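Local coordinates for metallo-beta-lactamase domain-containing protein (Enterococcus faecalis, PDB 2AZ4) that binds two zinc ions in a metallo-beta-lactamase fold and may act as an RNA-binding exonuclease, at residues Thr53-Asn56 and Pro61-Lys64; Asp65-Asp68 and Gly72-Tyr75; Asn148-Ile153 and Ser159-Pro164; Trp330-Val333 and Asn338-Glu341; Val362-Leu367 and Ile372-Leu377. All blocks are in the same frame, centred on the assembly; numbering follows the deposited sequence.

The five contacts fall into two groups on two lobes of the chain. Contact 1 joins helix 51-56 to the loop after it, and contact 2 closes a later part of the same loop; they touch, their centres 9 Å apart, and both are partly buried. Contact 1 sets isoleucine methyls against a carbonyl and a carboxylate, contact 2 a T-shaped tyrosine pair beside a bridging water. Contact 3, also partly buried, is a beta hairpin at a sheet edge and the only one built mainly on backbone hydrogen bonds. Contacts 4 and 5 are buried, lie against the same parallel sheet with centres 11 Å apart, and are largely hydrocarbon: an indole cluster, then a phenylalanine under leucines.

Contact 1 of 5, residues Thr53-Asn56 and Pro61-Lys64; sequences TLIN and PELK
Ile55, on the last turn of helix 51-56, presses its side chain against the extended chain at Pro61 and Glu62, a helix-to-loop contact in the metallo-beta-lactamase part of the fold. Four residues of loop turn the chain back, so that the CA atoms of Ile55 and Pro61 come within 6.3 Å. The tight part is small and involves backbone on the loop side. Ile55 CD1 sits 3.3 Å from Pro61 O and 3.6 Å from Pro61 C, a methyl set against a peptide carbonyl. Its reach depends on the torsions: CG1 stands beside the backbone N and anti to the carbonyl carbon (chi1 -76°), and a second turn at chi2 carries CD1 on to the loop. CB of Pro61 points away from the helix, and the ring packs on His12 and Ser13 of strand 7-13, while Pro61 O also accepts a hydrogen bond from Tyr67 OH. The carbonyl is thus satisfied by a hydroxyl, and the methyl adds only van der Waals contact.

The looser part lies at Glu62, which is partly exposed. Its chain bends at chi2 (-100°) and crosses Ile55 at about a right angle, bringing the carboxylate across to the branch methyl rather than into a polar pairing with the helix. The carboxylate has its polar partner further along the same loop, where OE2 is hydrogen-bonded to Tyr73 OH. The other oxygen faces hydrocarbon: Glu62 OE1 is 3.6 Å from Ile55 CG2.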
# COMPACT_ATOMS: atom_id res chain seq x y z
N THR A 53 -6.19 -17.43 -16.23
CA THR A 53 -4.92 -16.93 -16.71
C THR A 53 -3.99 -16.73 -15.52
O THR A 53 -2.83 -17.14 -15.56
CB THR A 53 -5.12 -15.62 -17.52
OG1 THR A 53 -6.05 -15.87 -18.58
CG2 THR A 53 -3.82 -15.11 -18.11
N LEU A 54 -4.52 -16.12 -14.46
CA LEU A 54 -3.77 -15.87 -13.23
C LEU A 54 -3.40 -17.18 -12.52
O LEU A 54 -2.30 -17.30 -12.01
CB LEU A 54 -4.54 -14.93 -12.29
CG LEU A 54 -4.88 -13.50 -12.77
CD1 LEU A 54 -5.68 -12.78 -11.68
CD2 LEU A 54 -3.64 -12.71 -13.13
N ILE A 55 -4.33 -18.14 -12.52
CA ILE A 55 -4.09 -19.45 -11.94
C ILE A 55 -2.97 -20.16 -12.73
O ILE A 55 -1.93 -20.51 -12.15
CB ILE A 55 -5.41 -20.28 -11.88
CG1 ILE A 55 -6.30 -19.78 -10.73
CG2 ILE A 55 -5.13 -21.77 -11.72
CD1 ILE A 55 -5.68 -19.93 -9.36
N ASN A 56 -3.17 -20.29 -14.04
CA ASN A 56 -2.22 -20.96 -14.96
C ASN A 56 -0.81 -20.37 -14.91
O ASN A 56 0.17 -21.05 -15.15
CB ASN A 56 -2.74 -20.90 -16.39
CG ASN A 56 -3.94 -21.81 -16.64
OD1 ASN A 56 -4.31 -22.61 -15.78
ND2 ASN A 56 -4.54 -21.70 -17.82
N PRO A 61 -3.06 -18.00 -6.04
CA PRO A 61 -3.04 -19.42 -5.68
C PRO A 61 -4.35 -20.13 -6.01
O PRO A 61 -5.39 -19.48 -6.13
CB PRO A 61 -2.84 -19.36 -4.16
CG PRO A 61 -3.57 -18.11 -3.73
CD PRO A 61 -3.39 -17.13 -4.89
N GLU A 62 -4.29 -21.46 -6.12
CA GLU A 62 -5.46 -22.33 -6.15
C GLU A 62 -6.08 -22.33 -4.77
O GLU A 62 -5.39 -22.65 -3.80
CB GLU A 62 -5.04 -23.76 -6.50
CG GLU A 62 -4.49 -23.93 -7.90
CD GLU A 62 -5.53 -24.50 -8.89
OE1 GLU A 62 -5.10 -24.90 -9.99
OE2 GLU A 62 -6.75 -24.55 -8.60
N LEU A 63 -7.35 -21.98 -4.67
CA LEU A 63 -7.99 -21.88 -3.36
C LEU A 63 -9.37 -22.49 -3.42
O LEU A 63 -10.09 -22.31 -4.39
CB LEU A 63 -8.07 -20.42 -2.88
CG LEU A 63 -6.79 -19.62 -2.56
CD1 LEU A 63 -7.10 -18.13 -2.31
CD2 LEU A 63 -6.05 -20.19 -1.36
N LYS A 64 -9.74 -23.21 -2.37
CA LYS A 64 -11.02 -23.91 -2.38
C LYS A 64 -12.06 -23.03 -1.74
O LYS A 64 -11.85 -22.52 -0.63
CB LYS A 64 -10.91 -25.25 -1.64
CG LYS A 64 -12.22 -26.02 -1.56
CD LYS A 64 -12.07 -27.24 -0.64
CE LYS A 64 -13.42 -27.75 -0.17
NZ LYS A 64 -14.16 -26.75 0.68

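Contact 2 of 5, residues Asp65-Asp68 and Gly72-Tyr75; sequences DLYD and GYEY
Tyr67 and Tyr73 meet in a T-shaped pair that closes a turn of the irregular loop between helix 51-56 and strand 85-89, away from the zinc site, the edge of the first ring directed at the face of the second. The ring centroids are 5.4 Å apart and the planes stand at 88°. One carbon does the touching: Tyr67 CD2 lies 3.8 Å from both CE2 and CD2 of Tyr73, over one side of that ring rather than above its middle. The opposite face of Tyr73 carries the backbone N of Tyr75, 3.6 Å above the plane and offset toward the rim.

Tyr67 has CG beside its own N and anti to the carbonyl carbon (chi1 -64°), whereas in Tyr73 the ring swings to the far side of its N (chi1 156°). Both CB atoms point across the contact, and both rings rest on Ile51 of helix 51-56. Tyr67 OH is tied to Pro61 O and Tyr73 OH to Glu62 OE2, which anchors the far end of each ring.

Beside the rings, a single water joins the backbones, donating to Asp68 O at 2.7 Å and accepting from Tyr73 N at 3.0 Å. The Asp68 carboxylate turns to a salt bridge with Arg70. Segments 65-68 and 72-75 are therefore joined without a direct backbone bond: weakly positive ring hydrogens against a pi face hold one part, and a shared water holds the other.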
# COMPACT_ATOMS: atom_id res chain seq x y z
N ASP A 65 -13.19 -22.86 -2.43
CA ASP A 65 -14.38 -22.17 -1.91
C ASP A 65 -14.06 -20.79 -1.30
O ASP A 65 -14.46 -20.48 -0.19
CB ASP A 65 -15.12 -23.06 -0.90
CG ASP A 65 -15.89 -24.19 -1.56
OD1 ASP A 65 -16.59 -23.96 -2.58
OD2 ASP A 65 -15.79 -25.34 -1.06
N LEU A 66 -13.32 -20.00 -2.06
CA LEU A 66 -12.99 -18.64 -1.70
C LEU A 66 -13.25 -17.68 -2.86
O LEU A 66 -13.73 -16.56 -2.66
CB LEU A 66 -11.54 -18.55 -1.19
CG LEU A 66 -11.17 -17.29 -0.37
CD1 LEU A 66 -11.83 -17.23 1.00
CD2 LEU A 66 -9.66 -17.11 -0.22
N TYR A 67 -12.94 -18.09 -4.09
CA TYR A 67 -13.16 -17.19 -5.22
C TYR A 67 -14.65 -17.15 -5.56
O TYR A 67 -15.37 -18.11 -5.28
CB TYR A 67 -12.33 -17.57 -6.45
CG TYR A 67 -10.83 -17.47 -6.25
CD1 TYR A 67 -10.22 -16.25 -5.91
CD2 TYR A 67 -10.02 -18.59 -6.41
CE1 TYR A 67 -8.85 -16.17 -5.73
CE2 TYR A 67 -8.64 -18.51 -6.23
CZ TYR A 67 -8.07 -17.31 -5.90
OH TYR A 67 -6.70 -17.23 -5.74
N ASP A 68 -15.11 -16.03 -6.11
CA ASP A 68 -16.51 -15.83 -6.49
C ASP A 68 -16.90 -17.00 -7.39
O ASP A 68 -16.32 -17.16 -8.44
CB ASP A 68 -16.61 -14.48 -7.23
CG ASP A 68 -18.05 -14.10 -7.66
OD1 ASP A 68 -18.99 -14.91 -7.54
OD2 ASP A 68 -18.22 -12.94 -8.12
N GLY A 72 -16.60 -19.29 -12.35
CA GLY A 72 -16.51 -20.61 -12.96
C GLY A 72 -15.14 -21.24 -12.82
O GLY A 72 -14.75 -22.10 -13.63
N TYR A 73 -14.39 -20.82 -11.80
CA TYR A 73 -13.11 -21.43 -11.48
C TYR A 73 -13.40 -22.75 -10.78
O TYR A 73 -14.29 -22.82 -9.95
CB TYR A 73 -12.30 -20.49 -10.58
CG TYR A 73 -11.26 -21.18 -9.74
CD1 TYR A 73 -10.02 -21.52 -10.29
CD2 TYR A 73 -11.51 -21.51 -8.41
CE1 TYR A 73 -9.06 -22.17 -9.53
CE2 TYR A 73 -10.55 -22.16 -7.64
CZ TYR A 73 -9.33 -22.47 -8.21
OH TYR A 73 -8.38 -23.11 -7.46
N GLU A 74 -12.66 -23.79 -11.13
CA GLU A 74 -12.82 -25.08 -10.47
C GLU A 74 -11.55 -25.42 -9.69
O GLU A 74 -10.48 -25.60 -10.29
CB GLU A 74 -13.13 -26.19 -11.49
CG GLU A 74 -13.74 -27.45 -10.84
CD GLU A 74 -14.47 -28.36 -11.83
OE1 GLU A 74 -14.12 -28.36 -13.04
OE2 GLU A 74 -15.40 -29.09 -11.38
N TYR A 75 -11.67 -25.47 -8.36
CA TYR A 75 -10.53 -25.78 -7.51
C TYR A 75 -10.02 -27.20 -7.68
O TYR A 75 -10.80 -28.15 -7.62
CB TYR A 75 -10.83 -25.56 -6.02
CG TYR A 75 -9.70 -26.03 -5.13
CD1 TYR A 75 -8.56 -25.25 -4.93
CD2 TYR A 75 -9.76 -27.27 -4.49
CE1 TYR A 75 -7.52 -25.68 -4.13
CE2 TYR A 75 -8.73 -27.71 -3.70
CZ TYR A 75 -7.62 -26.91 -3.51
OH TYR A 75 -6.61 -27.36 -2.70
O HOH W 1 -15.22 -19.46 -9.31

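Contact 3 of 5, residues Asn148-Ile153 and Ser159-Pro164; sequences NKNDVI and SVEIVP
Val152 and Ile153 pair with Glu161 and Val160 in an antiparallel beta hairpin, strands 152-155 and 158-164, at the edge of a mixed sheet. Backbone bonds come first. Ile153 and Val160 form a hydrogen-bonded pair, with Ile153 N to Val160 O and Val160 N to Ile153 O both 2.8 Å. Next comes Ile162 N to Asp151 O at 3.0 Å, and Asn150 N reaches Ile162 O at 2.8 Å, more bent (130° at the hydrogen). That last donor belongs to a type II turn from Asn148 to Asp151, with Asn150 at positive phi. Within the turn, Asp151 OD2 takes the N-H of Asn148 at 2.6 Å, the donor standing 55° out of the carboxylate plane.

Apolar contacts flank the bonds. The extended Lys149 chain crosses the Pro164 ring at about a right angle, CG to CG 3.8 Å. On the face of Val152 and Glu161, Val152 CG2 meets Glu161 CG at 3.9 Å, and Glu161 OE2 goes on to a salt bridge with Lys206 of helix 197-207. Backbone bonds thus set the register, while the aliphatic part of Glu161 packs across it and leaves the ionic end for the helix.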
# COMPACT_ATOMS: atom_id res chain seq x y z
N ASN A 148 -12.47 0.03 13.03
CA ASN A 148 -11.76 1.02 13.80
C ASN A 148 -10.45 0.43 14.31
O ASN A 148 -10.27 -0.78 14.36
CB ASN A 148 -12.63 1.48 15.00
CG ASN A 148 -13.96 2.06 14.56
OD1 ASN A 148 -15.03 1.64 15.01
ND2 ASN A 148 -13.90 3.04 13.67
N LYS A 149 -9.52 1.29 14.67
CA LYS A 149 -8.26 0.79 15.19
C LYS A 149 -8.46 -0.15 16.39
O LYS A 149 -9.29 0.09 17.28
CB LYS A 149 -7.36 1.97 15.54
CG LYS A 149 -7.00 2.81 14.32
CD LYS A 149 -6.47 4.16 14.77
CE LYS A 149 -5.59 4.77 13.71
NZ LYS A 149 -5.20 6.12 14.15
N ASN A 150 -7.69 -1.23 16.37
CA ASN A 150 -7.67 -2.25 17.43
C ASN A 150 -8.98 -3.04 17.60
O ASN A 150 -9.18 -3.67 18.64
CB ASN A 150 -7.20 -1.66 18.77
CG ASN A 150 -5.92 -0.84 18.64
OD1 ASN A 150 -4.88 -1.34 18.24
ND2 ASN A 150 -6.01 0.43 18.99
N ASP A 151 -9.86 -3.02 16.60
CA ASP A 151 -11.08 -3.85 16.66
C ASP A 151 -10.68 -5.32 16.60
O ASP A 151 -9.68 -5.66 15.96
CB ASP A 151 -12.04 -3.56 15.49
CG ASP A 151 -12.83 -2.26 15.66
OD1 ASP A 151 -12.87 -1.68 16.78
OD2 ASP A 151 -13.43 -1.81 14.66
N VAL A 152 -11.48 -6.16 17.26
CA VAL A 152 -11.28 -7.59 17.28
C VAL A 152 -12.47 -8.23 16.54
O VAL A 152 -13.65 -7.97 16.84
CB VAL A 152 -11.14 -8.14 18.74
CG1 VAL A 152 -11.00 -9.67 18.76
CG2 VAL A 152 -9.96 -7.49 19.45
N ILE A 153 -12.15 -9.04 15.56
CA ILE A 153 -13.14 -9.83 14.83
C ILE A 153 -12.98 -11.28 15.21
O ILE A 153 -11.85 -11.78 15.29
CB ILE A 153 -12.98 -9.67 13.28
CG1 ILE A 153 -13.12 -8.19 12.84
CG2 ILE A 153 -13.95 -10.57 12.51
CD1 ILE A 153 -14.43 -7.47 13.28
N SER A 159 -9.62 -15.34 16.69
CA SER A 159 -9.80 -13.94 17.05
C SER A 159 -8.71 -13.09 16.37
O SER A 159 -7.52 -13.43 16.43
CB SER A 159 -9.75 -13.81 18.57
OG SER A 159 -9.22 -12.56 18.96
N VAL A 160 -9.12 -12.04 15.68
CA VAL A 160 -8.18 -11.24 14.89
C VAL A 160 -8.30 -9.80 15.34
O VAL A 160 -9.38 -9.21 15.27
CB VAL A 160 -8.44 -11.33 13.36
CG1 VAL A 160 -7.39 -10.53 12.56
CG2 VAL A 160 -8.51 -12.78 12.89
N GLU A 161 -7.20 -9.25 15.82
CA GLU A 161 -7.13 -7.84 16.16
C GLU A 161 -6.44 -7.07 15.04
O GLU A 161 -5.33 -7.44 14.62
CB GLU A 161 -6.39 -7.60 17.48
CG GLU A 161 -6.56 -6.15 18.01
CD GLU A 161 -5.95 -5.94 19.39
OE1 GLU A 161 -5.75 -6.94 20.09
OE2 GLU A 161 -5.70 -4.76 19.77
N ILE A 162 -7.08 -6.00 14.57
CA ILE A 162 -6.53 -5.20 13.49
C ILE A 162 -5.88 -3.93 14.06
O ILE A 162 -6.55 -3.06 14.61
CB ILE A 162 -7.57 -4.92 12.38
CG1 ILE A 162 -6.94 -4.19 11.19
CG2 ILE A 162 -8.79 -4.19 12.93
CD1 ILE A 162 -7.71 -4.39 9.87
N VAL A 163 -4.58 -3.84 13.92
CA VAL A 163 -3.83 -2.87 14.69
C VAL A 163 -3.17 -1.93 13.71
O VAL A 163 -2.50 -2.42 12.82
CB VAL A 163 -2.72 -3.61 15.52
CG1 VAL A 163 -1.85 -2.61 16.28
CG2 VAL A 163 -3.36 -4.62 16.52
N PRO A 164 -3.30 -0.60 13.90
CA PRO A 164 -2.70 0.38 12.99
C PRO A 164 -1.18 0.36 13.08
O PRO A 164 -0.60 0.19 14.18
CB PRO A 164 -3.24 1.72 13.51
CG PRO A 164 -3.51 1.46 14.99
CD PRO A 164 -4.05 0.06 14.99

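Contact 4 of 5, residues Trp330-Val333 and Asn338-Glu341; sequences WQVV and NLQE
Val332 and Leu339 are the closest backbone positions here, yet their CA atoms remain 8.8 Å apart, too far for pairing of the two segments. Segment 330-333 leaves strand 328-331, stays extended through Val332 and bends at Val333, and 338-341 runs through the loop leading to strand 344-348. The contact is therefore made by side chains alone, and one methyl carries it: Leu339 CD2.

This methyl is 3.7 Å from Trp330 CZ2 and equally 3.7 Å from Trp330 CH2, so it meets the CZ2-CH2 bond of the six-membered ring obliquely. The indole and the leucine slide past each other in opposite directions. Trp330 places CG between its backbone N and carbonyl carbon (chi1 60°), the crowded position, which turns the indole toward the loop although the CB itself does not point there. From segment 338-341, Leu339 has CG beside its N (chi1 -68°) and turns CD2 toward the indole. Val332 comes to the same methyl tip to tip, its CG2 4.2 Å from Leu339 CD2, a slacker touch than that of the indole. All three residues are buried, and the cluster is held by dispersion and the exclusion of water.

Strand 328-331 lies within a six-stranded parallel sheet, in a lobe consistent with the beta-CASP domain of related nucleases. Thr257 of strand 256-260 touches Trp330, Val332 and Leu339, while Tyr318, Leu321 and Leu322 of helix 318-323 pack on the indole.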
# COMPACT_ATOMS: atom_id res chain seq x y z
N TRP A 330 1.48 23.52 -6.81
CA TRP A 330 0.37 22.70 -7.31
C TRP A 330 0.73 21.31 -7.80
O TRP A 330 1.84 21.04 -8.22
CB TRP A 330 -0.48 23.45 -8.34
CG TRP A 330 0.22 23.92 -9.63
CD1 TRP A 330 0.96 25.05 -9.79
CD2 TRP A 330 0.14 23.30 -10.93
NE1 TRP A 330 1.38 25.18 -11.11
CE2 TRP A 330 0.89 24.11 -11.83
CE3 TRP A 330 -0.47 22.14 -11.42
CZ2 TRP A 330 1.04 23.79 -13.20
CZ3 TRP A 330 -0.32 21.81 -12.80
CH2 TRP A 330 0.42 22.65 -13.66
N GLN A 331 -0.24 20.41 -7.72
CA GLN A 331 -0.00 19.01 -8.04
C GLN A 331 -0.16 18.82 -9.55
O GLN A 331 -1.27 18.96 -10.09
CB GLN A 331 -0.99 18.13 -7.27
CG GLN A 331 -0.98 16.63 -7.65
CD GLN A 331 -2.10 15.83 -6.98
OE1 GLN A 331 -3.08 16.41 -6.52
NE2 GLN A 331 -1.97 14.48 -6.95
N VAL A 332 0.92 18.50 -10.24
CA VAL A 332 0.81 18.23 -11.70
C VAL A 332 0.75 16.72 -11.92
O VAL A 332 1.56 15.97 -11.36
CB VAL A 332 1.97 18.88 -12.51
CG1 VAL A 332 3.33 18.42 -11.98
CG2 VAL A 332 1.84 18.60 -14.02
N VAL A 333 -0.23 16.28 -12.72
CA VAL A 333 -0.48 14.84 -12.93
C VAL A 333 -0.37 14.37 -14.39
O VAL A 333 -0.31 13.16 -14.67
CB VAL A 333 -1.85 14.42 -12.34
CG1 VAL A 333 -1.88 14.68 -10.83
CG2 VAL A 333 -3.02 15.16 -13.05
N ASN A 338 3.13 21.50 -20.75
CA ASN A 338 2.61 22.86 -20.47
C ASN A 338 3.31 23.62 -19.35
O ASN A 338 3.06 24.81 -19.15
CB ASN A 338 1.11 22.82 -20.18
CG ASN A 338 0.30 22.50 -21.43
OD1 ASN A 338 0.69 22.85 -22.54
ND2 ASN A 338 -0.83 21.84 -21.24
N LEU A 339 4.16 22.92 -18.60
CA LEU A 339 4.88 23.53 -17.49
C LEU A 339 5.88 24.50 -18.06
O LEU A 339 6.31 24.34 -19.19
CB LEU A 339 5.61 22.46 -16.66
CG LEU A 339 4.79 21.44 -15.85
CD1 LEU A 339 5.71 20.44 -15.17
CD2 LEU A 339 3.89 22.13 -14.83
N GLN A 340 6.26 25.48 -17.27
CA GLN A 340 7.16 26.49 -17.75
C GLN A 340 8.60 25.98 -17.82
O GLN A 340 9.05 25.21 -16.97
CB GLN A 340 7.10 27.71 -16.84
CG GLN A 340 5.71 28.27 -16.70
CD GLN A 340 5.64 29.28 -15.58
OE1 GLN A 340 6.66 29.83 -15.15
NE2 GLN A 340 4.44 29.53 -15.11
N GLU A 341 9.29 26.43 -18.87
CA GLU A 341 10.73 26.27 -18.98
C GLU A 341 11.42 26.91 -17.78
O GLU A 341 11.12 28.06 -17.39
CB GLU A 341 11.22 26.88 -20.31
CG GLU A 341 12.68 26.70 -20.61
CD GLU A 341 12.98 26.71 -22.11
OE1 GLU A 341 12.04 26.44 -22.93
OE2 GLU A 341 14.16 26.97 -22.48

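Contact 5 of 5, residues Val362-Leu367 and Ile372-Leu377; sequences VFLDLL and ITFVRL
Phe374 is the apolar centre, with Leu364 CD2 lying over one face of its ring, 3.6 Å from the centroid and close to the ring normal, a CH-pi contact. Leu367 CD1 reaches the same ring obliquely, 3.5 Å from Phe374 CD1. At the ring's edge, near its plane, Phe363 CE2 comes to 4.3 Å from Phe374 CE1, a lighter touch. Phe374 carries CG anti to its backbone N (chi1 171°), which sends the ring from the strand toward the helix.

Helix 358-369 and strand 373-376 are the second and third elements of a beta-alpha-beta unit that begins with strand 344-348. The axes of 362-367 and 373-376 approach to 9.0 Å, with 142° between their N-to-C directions, the chain reversing through a brief connection, and Leu364, Leu367 and Phe374 pack between helix and sheet. Ile372 extends that layer toward the connection: its CD1 is 3.8 Å from Leu367 CD2, and it also packs on Leu339.

The polar edge is backbone. Ile372 N donates to Leu367 O at 3.0 Å and 164°, with the donor tilted from the carbonyl plane, so the N-H just ahead of the strand is satisfied by a carbonyl near the helix end.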
# COMPACT_ATOMS: atom_id res chain seq x y z
N VAL A 362 11.86 8.12 -19.91
CA VAL A 362 11.17 9.00 -20.86
C VAL A 362 10.63 10.25 -20.17
O VAL A 362 10.70 11.36 -20.72
CB VAL A 362 10.13 8.24 -21.81
CG1 VAL A 362 9.97 6.79 -21.47
CG2 VAL A 362 8.79 8.94 -21.91
N PHE A 363 10.13 10.08 -18.94
CA PHE A 363 9.65 11.20 -18.12
C PHE A 363 10.78 12.20 -17.88
O PHE A 363 10.64 13.39 -18.17
CB PHE A 363 9.06 10.67 -16.81
CG PHE A 363 8.40 11.73 -15.94
CD1 PHE A 363 7.69 12.79 -16.50
CD2 PHE A 363 8.47 11.63 -14.55
CE1 PHE A 363 7.08 13.75 -15.68
CE2 PHE A 363 7.84 12.58 -13.72
CZ PHE A 363 7.16 13.64 -14.28
N LEU A 364 11.91 11.71 -17.37
CA LEU A 364 13.06 12.58 -17.09
C LEU A 364 13.59 13.24 -18.37
O LEU A 364 13.99 14.39 -18.35
CB LEU A 364 14.20 11.83 -16.38
CG LEU A 364 14.06 11.02 -15.07
CD1 LEU A 364 15.34 11.23 -14.30
CD2 LEU A 364 12.88 11.39 -14.20
N ASP A 365 13.59 12.49 -19.47
CA ASP A 365 13.97 13.04 -20.77
C ASP A 365 13.02 14.17 -21.20
O ASP A 365 13.48 15.24 -21.64
CB ASP A 365 14.06 11.93 -21.84
CG ASP A 365 15.24 10.96 -21.60
OD1 ASP A 365 15.99 11.10 -20.59
OD2 ASP A 365 15.43 10.03 -22.44
N LEU A 366 11.71 13.97 -21.05
CA LEU A 366 10.73 15.04 -21.35
C LEU A 366 10.99 16.31 -20.54
O LEU A 366 10.99 17.42 -21.09
CB LEU A 366 9.29 14.52 -21.17
CG LEU A 366 8.10 15.29 -20.58
CD1 LEU A 366 7.99 16.76 -20.95
CD2 LEU A 366 6.78 14.56 -20.90
N LEU A 367 11.22 16.15 -19.23
CA LEU A 367 11.46 17.29 -18.36
C LEU A 367 12.74 18.00 -18.74
O LEU A 367 12.78 19.23 -18.74
CB LEU A 367 11.51 16.85 -16.90
CG LEU A 367 10.21 16.30 -16.32
CD1 LEU A 367 10.45 15.67 -14.95
CD2 LEU A 367 9.15 17.40 -16.27
N ILE A 372 13.20 21.80 -17.17
CA ILE A 372 12.49 21.70 -15.88
C ILE A 372 13.40 20.92 -14.95
O ILE A 372 13.78 19.79 -15.26
CB ILE A 372 11.11 21.02 -16.02
CG1 ILE A 372 10.20 21.81 -16.98
CG2 ILE A 372 10.41 20.85 -14.65
CD1 ILE A 372 8.92 21.07 -17.36
N THR A 373 13.81 21.54 -13.84
CA THR A 373 14.58 20.84 -12.81
C THR A 373 13.75 19.75 -12.12
O THR A 373 12.68 20.02 -11.56
CB THR A 373 15.14 21.81 -11.76
OG1 THR A 373 15.95 22.81 -12.40
CG2 THR A 373 15.97 21.05 -10.71
N PHE A 374 14.23 18.52 -12.19
CA PHE A 374 13.56 17.37 -11.58
C PHE A 374 14.24 17.08 -10.24
O PHE A 374 15.48 16.98 -10.17
CB PHE A 374 13.70 16.16 -12.48
CG PHE A 374 13.22 14.87 -11.88
CD1 PHE A 374 11.90 14.45 -12.04
CD2 PHE A 374 14.09 14.05 -11.17
CE1 PHE A 374 11.46 13.26 -11.51
CE2 PHE A 374 13.65 12.83 -10.63
CZ PHE A 374 12.33 12.44 -10.81
N VAL A 375 13.42 16.97 -9.19
CA VAL A 375 13.94 16.66 -7.87
C VAL A 375 13.21 15.46 -7.31
O VAL A 375 11.99 15.48 -7.17
CB VAL A 375 13.86 17.87 -6.91
CG1 VAL A 375 14.30 17.47 -5.49
CG2 VAL A 375 14.75 18.98 -7.41
N ARG A 376 13.97 14.41 -7.03
CA ARG A 376 13.45 13.25 -6.37
C ARG A 376 13.41 13.48 -4.85
O ARG A 376 14.46 13.65 -4.20
CB ARG A 376 14.28 12.02 -6.72
CG ARG A 376 13.59 10.72 -6.32
CD ARG A 376 14.35 9.49 -6.77
NE ARG A 376 13.77 8.31 -6.14
CZ ARG A 376 12.75 7.61 -6.64
NH1 ARG A 376 12.22 7.97 -7.81
NH2 ARG A 376 12.27 6.56 -5.98
N LEU A 377 12.20 13.53 -4.30
CA LEU A 377 12.06 13.73 -2.86
C LEU A 377 11.26 12.54 -2.32
O LEU A 377 10.04 12.62 -2.16
CB LEU A 377 11.40 15.09 -2.55
CG LEU A 377 11.35 15.58 -1.10
CD1 LEU A 377 12.75 15.97 -0.57
CD2 LEU A 377 10.36 16.74 -0.98